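Local coordinates for nuclease NucT (Helicobacter pylori, PDB 6EHI), which is a nuclease of the PLD-like family, an alpha/beta protein built around a mixed beta sheet and found here as a two-chain assembly, at residues Tyr39-Arg44 with Ala122-Asn127; Ile62-Glu67 with Ser75-Leu80; Val109-Asp114 with Lys147-Tyr152. The protein carries 1 engineered substitution. All blocks are in the same frame, centred on the assembly; numbering follows the deposited sequence.

Interaction 1: Tyr39-Arg44 with Ala122-Asn127; sequences YSFTHR and ANWSKN. With GOL (glycerol), chain N; ACT (acetate ion), chain M.
Trp124 is central to this contact: its backbone bonds to Ser40, Thr42 and His43, and its ring meets Phe41. Trp124 N donates to Ser40 O at 2.9 Å, and the O of Trp124, the central residue of an inverse gamma turn, accepts from both Thr42 N (2.8 Å) and His43 N (3.0 Å). The two donors reach this oxygen from opposite faces of its carbonyl plane. The result is a single beta bridge between Phe41 and Trp124, not a longer ladder.

The aromatic pair is T-shaped: the six-membered ring of Trp124 turns its edge to the Phe41 face, planes 80° apart, with CE3 above the ring centre. With CG beside the backbone N (chi1 -68°), the indole lies so that NE1 donates to acetate OXT over 3.0 Å. In a CH-pi contact farther along, Lys126 CG lies over one face of the His43 imidazole, 4.0 Å from the ring centroid.

Polar side chains hold the surface side. Asn123 OD1 meets the edge of the Tyr39 ring, and its hydrogen-bond partner is Lys108; the two stand where the HKD signature of PLD-like proteins would place its asparagine and lysine. One water links Thr42 OG1 (2.8 Å) to Lys126 N, from which it accepts. Glycerol spans the two segments, its O3 bonded to Ser40 OG and its O2 to Ser125 OG (2.7 Å), which also caps the following helix at Ala128 N.

The twofold load on Trp124 O and the ring edge pressed on Phe41 together imply a fixed turn, beside which Ser40 OG and Ser125 OG hold glycerol and Trp124 NE1 and Ala122 N hold acetate, both probably from the crystallisation liquor.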
loop_
_atom_site.group_PDB
_atom_site.type_symbol
_atom_site.label_atom_id
_atom_site.label_comp_id
_atom_site.label_asym_id
_atom_site.label_seq_id
_atom_site.Cartn_x
_atom_site.Cartn_y
_atom_site.Cartn_z
ATOM N N TYR A 39 3.244 4.177 -7.992
ATOM C CA TYR A 39 3.564 5.522 -7.571
ATOM C C TYR A 39 5.010 5.863 -7.889
ATOM O O TYR A 39 5.283 6.798 -8.680
ATOM C CB TYR A 39 3.275 5.732 -6.034
ATOM C CG TYR A 39 3.710 7.073 -5.580
ATOM C CD1 TYR A 39 2.910 8.203 -5.833
ATOM C CD2 TYR A 39 4.977 7.259 -4.969
ATOM C CE1 TYR A 39 3.327 9.455 -5.468
ATOM C CE2 TYR A 39 5.404 8.524 -4.638
ATOM C CZ TYR A 39 4.555 9.622 -4.942
ATOM O OH TYR A 39 4.889 10.922 -4.575
ATOM N N SER A 40 5.976 5.119 -7.282
ATOM C CA SER A 40 7.394 5.343 -7.533
ATOM C C SER A 40 8.017 4.009 -7.931
ATOM O O SER A 40 7.771 3.003 -7.275
ATOM C CB SER A 40 8.101 5.912 -6.282
ATOM O OG SER A 40 9.512 5.757 -6.335
ATOM N N PHE A 41 8.842 4.017 -8.984
ATOM C CA PHE A 41 9.397 2.825 -9.529
ATOM C C PHE A 41 10.814 3.190 -10.024
ATOM O O PHE A 41 11.013 3.713 -11.110
ATOM C CB PHE A 41 8.488 2.290 -10.629
ATOM C CG PHE A 41 8.958 1.081 -11.348
ATOM C CD1 PHE A 41 10.105 0.339 -10.959
ATOM C CD2 PHE A 41 8.326 0.713 -12.515
ATOM C CE1 PHE A 41 10.536 -0.763 -11.677
ATOM C CE2 PHE A 41 8.744 -0.381 -13.287
ATOM C CZ PHE A 41 9.822 -1.189 -12.824
ATOM N N THR A 42 11.777 2.882 -9.182
ATOM C CA THR A 42 13.176 3.185 -9.421
ATOM C C THR A 42 14.069 1.930 -9.417
ATOM O O THR A 42 15.208 2.000 -9.813
ATOM C CB THR A 42 13.697 4.199 -8.385
ATOM O OG1 THR A 42 13.601 3.582 -7.093
ATOM C CG2 THR A 42 12.944 5.562 -8.404
ATOM N N HIS A 43 13.545 0.799 -8.990
ATOM C CA HIS A 43 14.269 -0.439 -8.814
ATOM C C HIS A 43 14.609 -1.051 -10.153
ATOM O O HIS A 43 13.755 -1.703 -10.835
ATOM C CB HIS A 43 13.399 -1.380 -7.961
ATOM C CG HIS A 43 14.181 -2.478 -7.345
ATOM N ND1 HIS A 43 15.094 -3.236 -8.045
ATOM C CD2 HIS A 43 14.269 -2.874 -6.060
ATOM C CE1 HIS A 43 15.652 -4.115 -7.211
ATOM N NE2 HIS A 43 15.136 -3.943 -6.014
ATOM N N ARG A 44 15.887 -0.936 -10.520
ATOM C CA ARG A 44 16.363 -1.412 -11.828
ATOM C C ARG A 44 16.255 -2.911 -12.110
ATOM O O ARG A 44 16.146 -3.320 -13.276
ATOM C CB ARG A 44 17.817 -0.908 -12.074
ATOM C CG ARG A 44 17.822 0.595 -12.382
ATOM C CD ARG A 44 19.205 1.230 -12.570
ATOM N NE ARG A 44 19.800 0.970 -13.897
ATOM C CZ ARG A 44 20.863 0.174 -14.179
ATOM N NH1 ARG A 44 21.532 -0.564 -13.256
ATOM N NH2 ARG A 44 21.255 0.081 -15.454
ATOM N N ALA A 122 4.341 -1.189 -0.775
ATOM C CA ALA A 122 5.736 -0.990 -1.165
ATOM C C ALA A 122 5.819 -0.323 -2.574
ATOM O O ALA A 122 5.453 -0.933 -3.528
ATOM C CB ALA A 122 6.450 -2.307 -1.244
ATOM N N ASN A 123 6.496 0.826 -2.612
ATOM C CA ASN A 123 6.955 1.381 -3.862
ATOM C C ASN A 123 8.051 0.501 -4.412
ATOM O O ASN A 123 8.655 -0.339 -3.665
ATOM C CB ASN A 123 7.400 2.812 -3.679
ATOM C CG ASN A 123 6.197 3.755 -3.386
ATOM O OD1 ASN A 123 5.158 3.667 -4.088
ATOM N ND2 ASN A 123 6.340 4.686 -2.424
ATOM N N TRP A 124 8.268 0.574 -5.709
ATOM C CA TRP A 124 9.207 -0.333 -6.414
ATOM C C TRP A 124 10.557 0.350 -6.460
ATOM O O TRP A 124 11.002 0.844 -7.469
ATOM C CB TRP A 124 8.689 -0.760 -7.785
ATOM C CG TRP A 124 7.483 -1.664 -7.745
ATOM C CD1 TRP A 124 6.751 -1.954 -6.656
ATOM C CD2 TRP A 124 6.835 -2.260 -8.831
ATOM N NE1 TRP A 124 5.770 -2.828 -7.003
ATOM C CE2 TRP A 124 5.801 -3.007 -8.341
ATOM C CE3 TRP A 124 7.100 -2.288 -10.239
ATOM C CZ2 TRP A 124 4.943 -3.746 -9.155
ATOM C CZ3 TRP A 124 6.361 -3.080 -11.009
ATOM C CH2 TRP A 124 5.257 -3.778 -10.492
ATOM N N SER A 125 11.190 0.306 -5.288
ATOM C CA SER A 125 12.493 0.968 -5.010
ATOM C C SER A 125 13.361 0.029 -4.188
ATOM O O SER A 125 12.818 -0.822 -3.464
ATOM C CB SER A 125 12.203 2.235 -4.234
ATOM O OG SER A 125 11.731 1.999 -2.920
ATOM N N LYS A 126 14.683 0.181 -4.283
ATOM C CA LYS A 126 15.543 -0.523 -3.364
ATOM C C LYS A 126 15.136 -0.146 -1.925
ATOM O O LYS A 126 15.121 -1.046 -1.063
ATOM C CB LYS A 126 17.004 -0.246 -3.698
ATOM C CG LYS A 126 17.391 -0.938 -5.009
ATOM C CD LYS A 126 18.824 -0.623 -5.464
ATOM C CE LYS A 126 19.872 -1.388 -4.693
ATOM N NZ LYS A 126 21.010 -0.456 -4.478
ATOM N N ASN A 127 14.765 1.112 -1.655
ATOM C CA ASN A 127 14.412 1.598 -0.310
ATOM C C ASN A 127 13.361 0.753 0.302
ATOM O O ASN A 127 13.487 0.304 1.434
ATOM C CB ASN A 127 13.989 3.049 -0.279
ATOM C CG ASN A 127 15.152 3.973 -0.194
ATOM O OD1 ASN A 127 16.192 3.602 0.334
ATOM N ND2 ASN A 127 15.025 5.115 -0.737
HETATM C C1 GOL N . 10.171 5.334 0.078
HETATM O O1 GOL N . 11.175 5.162 1.002
HETATM C C2 GOL N . 10.663 4.889 -1.252
HETATM O O2 GOL N . 10.037 3.629 -1.514
HETATM C C3 GOL N . 10.317 5.949 -2.294
HETATM O O3 GOL N . 10.304 5.413 -3.627
HETATM C C ACT M . 3.454 -3.726 -3.762
HETATM O O ACT M . 3.176 -3.424 -2.538
HETATM O OXT ACT M . 4.370 -3.144 -4.367
HETATM C CH3 ACT M . 2.743 -4.804 -4.522
HETATM O O HOH W 1 15.693 1.992 -6.261
#

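Interaction 2: Ile62-Glu67 with Ser75-Leu80; sequences IIYDYE and STIGYL
Thr76 OG1 is gripped from two directions: the phenol oxygen Tyr64 OH lies 2.8 Å from it in a hydrogen bond that either hydroxyl could donate, and Phe41 O, from the loop after strand 33-38, is its other partner. Thr76 OG1 approaches in the plane of the Tyr64 ring, at the edge that carries the hydroxyl, and the two side chains run at about a right angle. All the residues that touch here are buried, so the bond answers polar needs inside the protein.

Ile77 lies over one face of the Tyr64 ring, its side chain sliding past the tyrosine in the opposite direction. Ile77 CB stands 3.7 Å from the ring centroid, 15° off the normal, in a CH-pi contact displaced toward the rim. With CG1 opposite the backbone N (chi1 -168°) and the chain extended beyond it, the isoleucine continues across the ring until its CD1 is 3.5 Å from Tyr64 CD1. Leu80 CD1 closes the hydroxyl end, 3.6 Å from Tyr64 OH, and also meets Ile62 CD1 at 3.7 Å, the Ile62 and Leu80 side chains crossing nearly at right angles.

Ser75 braces the turn that leads into the short helix. Its OG accepts from Ile77 N over 3.1 Å in an almost straight bond, 172° at the hydrogen, and is also hydrogen-bonded to Asn69. That capping bond fixes the turn that delivers Thr76 to the phenol and Ile77 to the ring.

Ile62 and Tyr64 thus share one face of strand 59-65, while Ile63 looks the other way, onto helix 142-158. A central parallel strand covered on both faces by helices is characteristic of the layered alpha/beta fold of PLD-like domains.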
loop_
_atom_site.group_PDB
_atom_site.type_symbol
_atom_site.label_atom_id
_atom_site.label_comp_id
_atom_site.label_asym_id
_atom_site.label_seq_id
_atom_site.Cartn_x
_atom_site.Cartn_y
_atom_site.Cartn_z
ATOM N N ILE A 62 2.189 0.131 -17.980
ATOM C CA ILE A 62 2.624 0.711 -16.697
ATOM C C ILE A 62 2.076 2.093 -16.566
ATOM O O ILE A 62 2.390 2.916 -17.409
ATOM C CB ILE A 62 4.150 0.755 -16.653
ATOM C CG1 ILE A 62 4.733 -0.583 -17.116
ATOM C CG2 ILE A 62 4.628 1.086 -15.221
ATOM C CD1 ILE A 62 6.236 -0.623 -17.079
ATOM N N ILE A 63 1.188 2.347 -15.599
ATOM C CA ILE A 63 0.709 3.699 -15.208
ATOM C C ILE A 63 1.582 4.192 -14.056
ATOM O O ILE A 63 1.621 3.527 -13.003
ATOM C CB ILE A 63 -0.777 3.678 -14.771
ATOM C CG1 ILE A 63 -1.639 2.976 -15.838
ATOM C CG2 ILE A 63 -1.186 5.057 -14.373
ATOM C CD1 ILE A 63 -3.113 2.751 -15.498
ATOM N N TYR A 64 2.373 5.258 -14.262
ATOM C CA TYR A 64 3.168 5.910 -13.218
ATOM C C TYR A 64 2.486 7.139 -12.637
ATOM O O TYR A 64 1.821 7.948 -13.393
ATOM C CB TYR A 64 4.446 6.361 -13.828
ATOM C CG TYR A 64 5.479 5.371 -14.312
ATOM C CD1 TYR A 64 5.336 4.653 -15.552
ATOM C CD2 TYR A 64 6.594 5.051 -13.504
ATOM C CE1 TYR A 64 6.316 3.794 -16.003
ATOM C CE2 TYR A 64 7.545 4.163 -13.943
ATOM C CZ TYR A 64 7.415 3.532 -15.181
ATOM O OH TYR A 64 8.350 2.619 -15.616
ATOM N N ASP A 65 2.664 7.443 -11.354
ATOM C CA ASP A 65 2.253 8.774 -10.851
ATOM C C ASP A 65 2.880 9.943 -11.684
ATOM O O ASP A 65 4.097 9.928 -11.972
ATOM C CB ASP A 65 2.568 8.957 -9.368
ATOM C CG ASP A 65 2.316 10.363 -8.858
ATOM O OD1 ASP A 65 1.154 10.669 -8.667
ATOM O OD2 ASP A 65 3.296 11.166 -8.640
ATOM N N TYR A 66 2.039 10.922 -12.014
ATOM C CA TYR A 66 2.466 12.020 -12.898
ATOM C C TYR A 66 3.545 12.877 -12.232
ATOM O O TYR A 66 4.656 12.984 -12.730
ATOM C CB TYR A 66 1.214 12.892 -13.294
ATOM C CG TYR A 66 1.614 14.037 -14.190
ATOM C CD1 TYR A 66 2.196 15.189 -13.669
ATOM C CD2 TYR A 66 1.544 13.886 -15.556
ATOM C CE1 TYR A 66 2.613 16.193 -14.531
ATOM C CE2 TYR A 66 1.944 14.882 -16.415
ATOM C CZ TYR A 66 2.507 16.003 -15.895
ATOM O OH TYR A 66 2.928 16.998 -16.758
ATOM N N GLU A 67 3.297 13.411 -11.072
ATOM C CA GLU A 67 4.342 14.321 -10.468
ATOM C C GLU A 67 5.666 13.594 -10.173
ATOM O O GLU A 67 6.744 14.138 -10.334
ATOM C CB GLU A 67 3.831 14.979 -9.229
ATOM C CG GLU A 67 2.729 16.004 -9.455
ATOM C CD GLU A 67 3.120 17.187 -10.369
ATOM O OE1 GLU A 67 4.317 17.565 -10.386
ATOM O OE2 GLU A 67 2.212 17.729 -11.099
ATOM N N SER A 75 13.592 7.682 -12.244
ATOM C CA SER A 75 12.412 6.835 -12.630
ATOM C C SER A 75 12.749 5.945 -13.763
ATOM O O SER A 75 13.533 6.297 -14.630
ATOM C CB SER A 75 11.210 7.662 -12.978
ATOM O OG SER A 75 10.141 6.850 -13.548
ATOM N N THR A 76 12.181 4.743 -13.741
ATOM C CA THR A 76 12.322 3.762 -14.821
ATOM C C THR A 76 11.515 4.110 -16.100
ATOM O O THR A 76 11.678 3.425 -17.116
ATOM C CB THR A 76 11.926 2.354 -14.395
ATOM O OG1 THR A 76 10.581 2.377 -13.882
ATOM C CG2 THR A 76 12.817 1.768 -13.305
ATOM N N ILE A 77 10.630 5.106 -16.041
ATOM C CA ILE A 77 9.750 5.388 -17.181
ATOM C C ILE A 77 10.535 5.607 -18.484
ATOM O O ILE A 77 10.174 5.038 -19.490
ATOM C CB ILE A 77 8.683 6.495 -16.885
ATOM C CG1 ILE A 77 7.637 6.522 -17.971
ATOM C CG2 ILE A 77 9.283 7.879 -16.583
ATOM C CD1 ILE A 77 6.409 7.302 -17.583
ATOM N N GLY A 78 11.612 6.400 -18.396
ATOM C CA GLY A 78 12.464 6.642 -19.555
ATOM C C GLY A 78 13.147 5.406 -20.089
ATOM O O GLY A 78 13.214 5.211 -21.266
ATOM N N TYR A 79 13.569 4.537 -19.198
ATOM C CA TYR A 79 14.270 3.282 -19.506
ATOM C C TYR A 79 13.291 2.326 -20.193
ATOM O O TYR A 79 13.680 1.608 -21.064
ATOM C CB TYR A 79 14.925 2.766 -18.182
ATOM C CG TYR A 79 15.678 1.441 -18.179
ATOM C CD1 TYR A 79 16.887 1.278 -18.880
ATOM C CD2 TYR A 79 15.224 0.362 -17.406
ATOM C CE1 TYR A 79 17.583 0.064 -18.864
ATOM C CE2 TYR A 79 15.923 -0.845 -17.378
ATOM C CZ TYR A 79 17.096 -0.986 -18.102
ATOM O OH TYR A 79 17.761 -2.183 -18.051
ATOM N N LEU A 80 11.977 2.390 -19.869
ATOM C CA LEU A 80 11.029 1.457 -20.404
ATOM C C LEU A 80 10.144 2.004 -21.505
ATOM O O LEU A 80 9.499 1.239 -22.247
ATOM C CB LEU A 80 10.152 0.921 -19.244
ATOM C CG LEU A 80 10.859 0.073 -18.204
ATOM C CD1 LEU A 80 9.881 -0.239 -17.113
ATOM C CD2 LEU A 80 11.242 -1.229 -18.884
#

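Interaction 3: Val109-Asp114 with Lys147-Tyr152; sequences VAIIDD and KAKSYY
Ala148 meets Ile111 first, offering both its methyl and its backbone: Ile111 CD1 lies 3.8 Å from Ala148 CB and 3.7 Å from Ala148 C. The isoleucine gets there with CG1 beside its own backbone N (chi1 -50°) and the chain extended beyond, so that CD1 is its leading atom. Leu9 of the second subunit also packs on Ala148.

Lys149 follows and works with two parts of its chain. Its CG lies 3.8 Å from Ile111 CG2, an aliphatic contact on the other branch of the isoleucine. Bent at chi3 (134°), the chain then carries NZ to Asp113 O, 3.0 Å away, in a weak hydrogen bond just past the end of the strand. The carboxylate of Asp113 turns elsewhere, binding backbone N atoms of Arg31, Glu32 and Ser33.

One turn beyond Ala148, Tyr152 CB comes within 4.0 Å of Ile111 CD1, while its hydroxyl is hydrogen-bonded to Ile36 O.

The axes of helix segment 147-152 and strand segment 109-112 come within 9.6 Å, at 110° between their directions. Helix 142-158 thus lies across strand 108-112 and, through Tyr152, also reaches strands 33-38 and 59-65.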
loop_
_atom_site.group_PDB
_atom_site.type_symbol
_atom_site.label_atom_id
_atom_site.label_comp_id
_atom_site.label_asym_id
_atom_site.label_seq_id
_atom_site.Cartn_x
_atom_site.Cartn_y
_atom_site.Cartn_z
ATOM N N VAL A 109 0.550 -1.732 -7.699
ATOM C CA VAL A 109 -0.281 -2.848 -8.087
ATOM C C VAL A 109 0.316 -3.484 -9.308
ATOM O O VAL A 109 0.651 -2.756 -10.240
ATOM C CB VAL A 109 -1.692 -2.318 -8.372
ATOM C CG1 VAL A 109 -2.553 -3.368 -9.049
ATOM C CG2 VAL A 109 -2.352 -1.844 -7.099
ATOM N N ALA A 110 0.405 -4.815 -9.305
ATOM C CA ALA A 110 0.759 -5.531 -10.528
ATOM C C ALA A 110 -0.279 -6.661 -10.794
ATOM O O ALA A 110 -0.575 -7.460 -9.883
ATOM C CB ALA A 110 2.100 -6.106 -10.474
ATOM N N ILE A 111 -0.890 -6.637 -11.969
ATOM C CA ILE A 111 -1.829 -7.706 -12.371
ATOM C C ILE A 111 -1.144 -8.568 -13.437
ATOM O O ILE A 111 -0.826 -8.079 -14.515
ATOM C CB ILE A 111 -3.091 -7.140 -12.937
ATOM C CG1 ILE A 111 -3.729 -6.029 -12.031
ATOM C CG2 ILE A 111 -4.111 -8.268 -13.134
ATOM C CD1 ILE A 111 -4.784 -5.219 -12.688
ATOM N N ILE A 112 -1.047 -9.852 -13.194
ATOM C CA ILE A 112 -0.303 -10.734 -14.062
ATOM C C ILE A 112 -1.312 -11.669 -14.755
ATOM O O ILE A 112 -2.020 -12.421 -14.067
ATOM C CB ILE A 112 0.715 -11.607 -13.283
ATOM C CG1 ILE A 112 1.658 -10.791 -12.387
ATOM C CG2 ILE A 112 1.557 -12.436 -14.247
ATOM C CD1 ILE A 112 2.300 -9.598 -13.065
ATOM N N ASP A 113 -1.335 -11.654 -16.093
ATOM C CA ASP A 113 -2.269 -12.490 -16.863
ATOM C C ASP A 113 -3.711 -12.298 -16.234
ATOM O O ASP A 113 -4.174 -11.179 -15.930
ATOM C CB ASP A 113 -1.785 -13.935 -16.858
ATOM C CG ASP A 113 -0.324 -14.147 -17.458
ATOM O OD1 ASP A 113 0.213 -13.272 -18.217
ATOM O OD2 ASP A 113 0.282 -15.232 -17.251
ATOM N N ASP A 114 -4.446 -13.380 -16.033
ATOM C CA ASP A 114 -5.734 -13.221 -15.235
ATOM C C ASP A 114 -5.546 -13.969 -13.943
ATOM O O ASP A 114 -6.491 -14.507 -13.350
ATOM C CB ASP A 114 -6.929 -13.745 -16.049
ATOM C CG ASP A 114 -6.667 -15.164 -16.685
ATOM O OD1 ASP A 114 -5.484 -15.614 -16.770
ATOM O OD2 ASP A 114 -7.661 -15.819 -17.111
ATOM N N LYS A 147 -11.866 -7.419 -10.619
ATOM C CA LYS A 147 -12.135 -6.084 -10.286
ATOM C C LYS A 147 -10.863 -5.183 -10.561
ATOM O O LYS A 147 -11.020 -4.082 -11.135
ATOM C CB LYS A 147 -12.526 -5.958 -8.813
ATOM C CG LYS A 147 -12.492 -4.528 -8.268
ATOM C CD LYS A 147 -13.067 -4.354 -6.879
ATOM C CE LYS A 147 -14.575 -4.250 -6.853
ATOM N NZ LYS A 147 -15.081 -3.790 -5.518
ATOM N N ALA A 148 -9.690 -5.647 -10.183
ATOM C CA ALA A 148 -8.488 -4.852 -10.407
ATOM C C ALA A 148 -8.310 -4.602 -11.912
ATOM O O ALA A 148 -8.049 -3.461 -12.259
ATOM C CB ALA A 148 -7.302 -5.509 -9.847
ATOM N N LYS A 149 -8.592 -5.618 -12.752
ATOM C CA LYS A 149 -8.541 -5.450 -14.218
ATOM C C LYS A 149 -9.551 -4.421 -14.718
ATOM O O LYS A 149 -9.200 -3.549 -15.547
ATOM C CB LYS A 149 -8.639 -6.757 -15.000
ATOM C CG LYS A 149 -7.339 -7.557 -15.027
ATOM C CD LYS A 149 -7.464 -8.824 -15.883
ATOM C CE LYS A 149 -6.254 -8.970 -16.797
ATOM N NZ LYS A 149 -6.354 -10.108 -17.739
ATOM N N SER A 150 -10.780 -4.418 -14.170
ATOM C CA SER A 150 -11.786 -3.516 -14.649
ATOM C C SER A 150 -11.469 -2.063 -14.414
ATOM O O SER A 150 -11.605 -1.178 -15.302
ATOM C CB SER A 150 -13.177 -3.878 -14.022
ATOM O OG SER A 150 -14.084 -2.840 -14.311
ATOM N N TYR A 151 -10.992 -1.792 -13.174
ATOM C CA TYR A 151 -10.692 -0.429 -12.879
ATOM C C TYR A 151 -9.359 -0.063 -13.486
ATOM O O TYR A 151 -9.176 1.073 -13.664
ATOM C CB TYR A 151 -10.707 -0.146 -11.399
ATOM C CG TYR A 151 -12.110 -0.133 -10.797
ATOM C CD1 TYR A 151 -12.926 0.909 -10.989
ATOM C CD2 TYR A 151 -12.547 -1.178 -10.041
ATOM C CE1 TYR A 151 -14.212 0.946 -10.454
ATOM C CE2 TYR A 151 -13.864 -1.193 -9.523
ATOM C CZ TYR A 151 -14.657 -0.110 -9.723
ATOM O OH TYR A 151 -15.963 0.048 -9.272
ATOM N N TYR A 152 -8.492 -1.020 -13.698
ATOM C CA TYR A 152 -7.218 -0.730 -14.367
ATOM C C TYR A 152 -7.488 -0.107 -15.772
ATOM O O TYR A 152 -6.901 0.919 -16.170
ATOM C CB TYR A 152 -6.352 -1.962 -14.469
ATOM C CG TYR A 152 -4.961 -1.589 -14.971
ATOM C CD1 TYR A 152 -3.956 -1.189 -14.117
ATOM C CD2 TYR A 152 -4.692 -1.538 -16.319
ATOM C CE1 TYR A 152 -2.692 -0.840 -14.592
ATOM C CE2 TYR A 152 -3.431 -1.220 -16.793
ATOM C CZ TYR A 152 -2.410 -0.850 -15.932
ATOM O OH TYR A 152 -1.160 -0.477 -16.397
#

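Interaction 2 is wholly buried, whereas interactions 1 and 3 join core to surface. Interactions 2 and 3 both rest on the mixed sheet, while interaction 1 joins loops that follow its strands. Interactions 1 and 2 are neighbours: Phe41 O receives Thr76 N as well as its hydroxyl, and the Phe41 ring packs on Tyr64 OH and Leu80. Interaction 3 lies on the other side of the chain's centre, linked to them through the strands: Trp124 touches Ala110, and Tyr152 touches Ile63. Chemistry follows place: backbone bonds, rings and bound small molecules at 39-44 and 122-127, a buried phenol bonded to a threonine hydroxyl and flanked by aliphatic groups in interaction 2, and isoleucine packing edged by one weak lysine bond in interaction 3.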